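Local coordinates for protein similarities with probable monooxygenase (Photorhabdus luminescens, PDB 4HB9) that binds flavin-adenine dinucleotide and probably acts as an FAD-dependent monooxygenase of the aromatic-ring-hydroxylase type, at residues A[242-247]-A[283-288]. Sequence-based numbering, arbitrary orientation.
Sequences NFIVWV and HTLVQQ
Where the mixed β-sheet of this flavoprotein is backed by helices, Ile244 and Trp246 of strand 240-251 meet Leu285 and Val286 in the last turn of helix 280-287. It is a worked example of a helix laid steeply across a sheet: strand 242-247 and helix 283-287 run at 106° to each other, their axes 9.7 Å apart at closest approach. Two residues apart on the strand, Ile244 and Trp246 both have their CB on the helix side, whereas that of Val245 between them points away. Leu285 touches both. Its chi1 of 179° puts CG anti to the backbone N, which leaves CD1 against Ile244 CG2 at 3.5 Å, slightly closer than usual van der Waals contact, and CG beside Trp246 CD1 at 3.8 Å. Val286 works on the indole instead. Its CG2 lies over one face, 4.0 Å from the centroid of the five-membered ring in a CH-pi contact, while CG1 reaches Trp246 CZ2 at 3.9 Å. The indole N-H is also engaged: Trp246 NE1 is hydrogen-bonded to Ser289 OG just past the helix end, and that hydroxyl bonds to Leu285 O as well. Val271 of helix 264-274 touches Trp246, and Cys268 touches Val286, so a second helix shares this core. With Trp246 about 12 Å from the bound FAD, the contact lies outside the cofactor's immediate surroundings. Apolar and buried, it is consistent with the mixed-sheet domain of the FAD-dependent aromatic-hydroxylase-like fold, where a helix lies across one face of the sheet and the strand offers it every second side chain.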
loop_
_atom_site.group_PDB
_atom_site.type_symbol
_atom_site.label_atom_id
_atom_site.label_comp_id
_atom_site.label_asym_id
_atom_site.label_seq_id
_atom_site.Cartn_x
_atom_site.Cartn_y
_atom_site.Cartn_z
ATOM N N ASN A 242 -13.307 -6.748 -12.694
ATOM C CA ASN A 242 -13.630 -5.450 -12.140
ATOM C C ASN A 242 -14.519 -5.592 -10.911
ATOM O O ASN A 242 -15.502 -6.363 -10.915
ATOM C CB ASN A 242 -14.354 -4.585 -13.192
ATOM C CG ASN A 242 -13.566 -4.435 -14.480
ATOM O OD1 ASN A 242 -14.004 -4.876 -15.550
ATOM N ND2 ASN A 242 -12.419 -3.812 -14.396
ATOM N N PHE A 243 -14.155 -4.849 -9.862
ATOM C CA PHE A 243 -14.913 -4.796 -8.635
ATOM C C PHE A 243 -15.199 -3.341 -8.320
ATOM O O PHE A 243 -14.300 -2.491 -8.463
ATOM C CB PHE A 243 -14.112 -5.400 -7.470
ATOM C CG PHE A 243 -14.098 -6.898 -7.467
ATOM C CD1 PHE A 243 -14.946 -7.615 -6.639
ATOM C CD2 PHE A 243 -13.234 -7.593 -8.301
ATOM C CE1 PHE A 243 -14.959 -8.994 -6.647
ATOM C CE2 PHE A 243 -13.271 -8.982 -8.343
ATOM C CZ PHE A 243 -14.113 -9.677 -7.489
ATOM N N ILE A 244 -16.421 -3.059 -7.862
ATOM C CA ILE A 244 -16.675 -1.785 -7.205
ATOM C C ILE A 244 -16.122 -1.921 -5.792
ATOM O O ILE A 244 -16.317 -2.945 -5.123
ATOM C CB ILE A 244 -18.172 -1.396 -7.199
ATOM C CG1 ILE A 244 -18.651 -1.239 -8.635
ATOM C CG2 ILE A 244 -18.395 -0.112 -6.406
ATOM C CD1 ILE A 244 -20.091 -0.789 -8.792
ATOM N N VAL A 245 -15.389 -0.916 -5.358
ATOM C CA VAL A 245 -14.925 -0.880 -4.003
ATOM C C VAL A 245 -15.664 0.240 -3.318
ATOM O O VAL A 245 -15.796 1.335 -3.871
ATOM C CB VAL A 245 -13.380 -0.749 -3.868
ATOM C CG1 VAL A 245 -12.771 0.330 -4.755
ATOM C CG2 VAL A 245 -12.989 -0.507 -2.409
ATOM N N TRP A 246 -16.146 -0.032 -2.116
ATOM C CA TRP A 246 -16.730 1.026 -1.268
ATOM C C TRP A 246 -16.003 1.117 0.063
ATOM O O TRP A 246 -15.512 0.107 0.614
ATOM C CB TRP A 246 -18.224 0.831 -1.070
ATOM C CG TRP A 246 -18.636 -0.492 -0.512
ATOM C CD1 TRP A 246 -19.002 -1.597 -1.224
ATOM C CD2 TRP A 246 -18.689 -0.877 0.870
ATOM N NE1 TRP A 246 -19.294 -2.630 -0.384
ATOM C CE2 TRP A 246 -19.115 -2.228 0.909
ATOM C CE3 TRP A 246 -18.431 -0.219 2.069
ATOM C CZ2 TRP A 246 -19.301 -2.912 2.089
ATOM C CZ3 TRP A 246 -18.591 -0.910 3.246
ATOM C CH2 TRP A 246 -19.019 -2.247 3.254
ATOM N N VAL A 247 -15.927 2.337 0.582
ATOM C CA VAL A 247 -15.244 2.571 1.851
ATOM C C VAL A 247 -16.119 3.439 2.727
ATOM O O VAL A 247 -16.402 4.575 2.371
ATOM C CB VAL A 247 -13.880 3.251 1.663
ATOM C CG1 VAL A 247 -13.174 3.324 2.995
ATOM C CG2 VAL A 247 -13.021 2.495 0.650
ATOM N N HIS A 283 -27.384 1.019 -1.033
ATOM C CA HIS A 283 -27.730 -0.220 -0.327
ATOM C C HIS A 283 -27.471 -1.457 -1.166
ATOM O O HIS A 283 -26.960 -2.454 -0.669
ATOM C CB HIS A 283 -29.179 -0.164 0.154
ATOM C CG HIS A 283 -29.361 0.768 1.306
ATOM N ND1 HIS A 283 -29.222 0.361 2.616
ATOM C CD2 HIS A 283 -29.556 2.108 1.345
ATOM C CE1 HIS A 283 -29.401 1.393 3.417
ATOM N NE2 HIS A 283 -29.601 2.468 2.672
ATOM N N THR A 284 -27.861 -1.377 -2.437
ATOM C CA THR A 284 -27.670 -2.482 -3.391
ATOM C C THR A 284 -26.186 -2.856 -3.486
ATOM O O THR A 284 -25.814 -4.024 -3.411
ATOM C CB THR A 284 -28.204 -2.058 -4.772
ATOM O OG1 THR A 284 -29.589 -1.685 -4.645
ATOM C CG2 THR A 284 -28.049 -3.183 -5.797
ATOM N N LEU A 285 -25.335 -1.836 -3.596
ATOM C CA LEU A 285 -23.893 -2.044 -3.646
ATOM C C LEU A 285 -23.408 -2.828 -2.423
ATOM O O LEU A 285 -22.719 -3.844 -2.538
ATOM C CB LEU A 285 -23.181 -0.686 -3.758
ATOM C CG LEU A 285 -21.667 -0.662 -3.807
ATOM C CD1 LEU A 285 -21.159 -1.556 -4.928
ATOM C CD2 LEU A 285 -21.177 0.750 -4.018
ATOM N N VAL A 286 -23.764 -2.357 -1.238
ATOM C CA VAL A 286 -23.261 -2.975 -0.026
ATOM C C VAL A 286 -23.842 -4.400 0.135
ATOM O O VAL A 286 -23.111 -5.347 0.438
ATOM C CB VAL A 286 -23.523 -2.079 1.209
ATOM C CG1 VAL A 286 -23.178 -2.792 2.505
ATOM C CG2 VAL A 286 -22.741 -0.789 1.083
ATOM N N GLN A 287 -25.137 -4.562 -0.153
ATOM C CA GLN A 287 -25.794 -5.877 -0.092
ATOM C C GLN A 287 -25.158 -6.914 -1.035
ATOM O O GLN A 287 -25.111 -8.100 -0.735
ATOM C CB GLN A 287 -27.305 -5.734 -0.384
ATOM C CG GLN A 287 -28.109 -5.035 0.723
ATOM C CD GLN A 287 -29.466 -4.470 0.248
ATOM O OE1 GLN A 287 -29.838 -4.644 -0.904
ATOM N NE2 GLN A 287 -30.207 -3.788 1.148
ATOM N N GLN A 288 -24.642 -6.458 -2.164
ATOM C CA GLN A 288 -24.079 -7.362 -3.167
ATOM C C GLN A 288 -22.591 -7.537 -3.034
ATOM O O GLN A 288 -21.944 -8.079 -3.937
ATOM C CB GLN A 288 -24.427 -6.841 -4.563
ATOM C CG GLN A 288 -25.928 -6.863 -4.818
ATOM C CD GLN A 288 -26.485 -8.255 -4.591
ATOM O OE1 GLN A 288 -25.859 -9.249 -4.992
ATOM N NE2 GLN A 288 -27.618 -8.352 -3.888
#